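Side-chain contact in probable D-tyrosyl-tRNA(Tyr) deacylase 1 (Homo sapiens, PDB 2OKV), which removes D-amino acids and mischarged glycine from tRNAs as a homodimeric editing enzyme and may also take part in DNA replication: residues 65-68 / 73-76. Sequence-based numbering, arbitrary orientation.
Sequences KSVM and EILC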
ATOM      1  N   LYS B  65      -1.438  -8.909  18.327  1.00 40.40           N
ATOM      2  CA  LYS B  65      -1.848  -7.656  18.947  1.00 39.73           C
ATOM      3  C   LYS B  65      -2.245  -6.628  17.894  1.00 39.38           C
ATOM      4  O   LYS B  65      -1.589  -6.503  16.847  1.00 38.97           O
ATOM      5  CB  LYS B  65      -0.726  -7.101  19.831  1.00 39.62           C
ATOM      6  CG  LYS B  65      -0.252  -8.033  20.952  1.00 39.16           C
ATOM      7  CD  LYS B  65      -0.978  -7.809  22.255  1.00 40.00           C
ATOM      8  CE  LYS B  65      -0.477  -8.783  23.322  1.00 41.61           C
ATOM      9  NZ  LYS B  65      -0.972  -8.404  24.677  1.00 43.22           N
ATOM     10  N   SER B  66      -3.314  -5.886  18.168  1.00 39.50           N
ATOM     11  CA  SER B  66      -3.696  -4.755  17.301  1.00 39.38           C
ATOM     12  C   SER B  66      -2.966  -3.470  17.699  1.00 39.51           C
ATOM     13  O   SER B  66      -2.314  -3.418  18.738  1.00 39.55           O
ATOM     14  CB  SER B  66      -5.189  -4.523  17.405  1.00 40.17           C
ATOM     15  OG  SER B  66      -5.528  -4.099  18.718  1.00 39.27           O
ATOM     16  N   VAL B  67      -3.119  -2.423  16.891  1.00 39.67           N
ATOM     17  CA  VAL B  67      -2.578  -1.106  17.207  1.00 39.88           C
ATOM     18  C   VAL B  67      -3.053  -0.639  18.604  1.00 40.45           C
ATOM     19  O   VAL B  67      -2.293  -0.022  19.345  1.00 40.41           O
ATOM     20  CB  VAL B  67      -2.918  -0.076  16.068  1.00 40.09           C
ATOM     21  CG1 VAL B  67      -4.403   0.307  16.082  1.00 39.15           C
ATOM     22  CG2 VAL B  67      -2.026   1.168  16.137  1.00 40.78           C
ATOM     23  N   MET B  68      -4.298  -0.951  18.958  1.00 41.09           N
ATOM     24  CA  MET B  68      -4.870  -0.527  20.239  1.00 42.43           C
ATOM     25  C   MET B  68      -4.308  -1.336  21.405  1.00 41.75           C
ATOM     26  O   MET B  68      -4.096  -0.792  22.490  1.00 41.80           O
ATOM     27  CB  MET B  68      -6.394  -0.657  20.242  1.00 42.67           C
ATOM     28  CG  MET B  68      -7.116   0.339  19.385  1.00 43.64           C
ATOM     29  SD  MET B  68      -8.857   0.501  19.826  1.00 45.84           S
ATOM     30  CE  MET B  68      -8.870   0.384  21.615  1.00 48.30           C
ATOM     31  N   GLU B  73       0.386   4.150  17.310  1.00 41.44           N
ATOM     32  CA  GLU B  73      -0.247   5.288  16.624  1.00 42.16           C
ATOM     33  C   GLU B  73      -0.829   4.882  15.276  1.00 41.91           C
ATOM     34  O   GLU B  73      -0.532   3.799  14.755  1.00 41.08           O
ATOM     35  CB  GLU B  73       0.744   6.440  16.441  1.00 42.15           C
ATOM     36  CG  GLU B  73       1.084   7.200  17.725  1.00 43.36           C
ATOM     37  CD  GLU B  73       2.357   8.034  17.581  1.00 43.65           C
ATOM     38  OE1 GLU B  73       2.274   9.282  17.592  1.00 44.77           O
ATOM     39  OE2 GLU B  73       3.444   7.428  17.447  1.00 45.27           O
ATOM     40  N   ILE B  74      -1.665   5.757  14.719  1.00 41.62           N
ATOM     41  CA  ILE B  74      -2.262   5.535  13.409  1.00 42.13           C
ATOM     42  C   ILE B  74      -2.112   6.830  12.611  1.00 42.88           C
ATOM     43  O   ILE B  74      -2.495   7.890  13.078  1.00 43.11           O
ATOM     44  CB  ILE B  74      -3.776   5.195  13.498  1.00 42.44           C
ATOM     45  CG1 ILE B  74      -4.014   3.948  14.362  1.00 41.39           C
ATOM     46  CG2 ILE B  74      -4.382   5.051  12.084  1.00 42.05           C
ATOM     47  CD1 ILE B  74      -5.473   3.669  14.670  1.00 41.50           C
ATOM     48  N   LEU B  75      -1.511   6.734  11.432  1.00 43.48           N
ATOM     49  CA  LEU B  75      -1.498   7.839  10.482  1.00 43.78           C
ATOM     50  C   LEU B  75      -2.476   7.516   9.349  1.00 44.01           C
ATOM     51  O   LEU B  75      -2.255   6.575   8.594  1.00 44.55           O
ATOM     52  CB  LEU B  75      -0.084   8.042   9.916  1.00 43.30           C
ATOM     53  CG  LEU B  75       0.091   9.065   8.779  1.00 44.37           C
ATOM     54  CD1 LEU B  75      -0.253  10.457   9.272  1.00 40.25           C
ATOM     55  CD2 LEU B  75       1.521   9.017   8.194  1.00 43.12           C
ATOM     56  N   CYS B  76      -3.561   8.280   9.240  1.00 44.85           N
ATOM     57  CA  CYS B  76      -4.533   8.079   8.145  1.00 45.75           C
ATOM     58  C   CYS B  76      -4.355   9.131   7.074  1.00 44.56           C
ATOM     59  O   CYS B  76      -4.217  10.333   7.360  1.00 44.74           O
ATOM     60  CB  CYS B  76      -6.001   8.137   8.609  1.00 44.97           C
ATOM     61  SG  CYS B  76      -6.373   7.145   9.994  1.00 54.63           S
TER
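Both methyls of Val67 reach the start of strand 73-78, where the CG1 methylene of Ile74 lies opposite the notch between them. Val67 CG1 lies 3.8 Å from Ile74 CD1, and the two side chains meet at about a right angle. Val67 CG2 is 3.9 Å from Ile74 CG1. Val67 holds CG1 between its backbone N and carbonyl carbon (chi1 73°), which sets CG2 anti to the N and carries it to 3.3 Å from Glu73 O, a close van der Waals approach without a hydrogen bond. Ile74 turns CG1 away from its own carbonyl carbon (chi1 -58°), and an extended chi2 of 171° brings CD1 to the valine. Valine suits the first turn of helix 67-70, just after the N-cap Ser66, because its beta-branch presents two methyls at once, to the Glu73 carbonyl and to Ile74; the longer isoleucine can span the gap and also touch Ile122 on the neighbouring strand. The side chain of Glu73 leaves its backbone away from segment 65-68, its carboxylate held by Lys123 (salt bridge) and Gly24 N (hydrogen bond). With the Ile74 side chain about 9 Å from the bound magnesium ion, helix 67-70 thus packs back on the strand the chain enters next, in the mixed beta-sheet of the DTD fold.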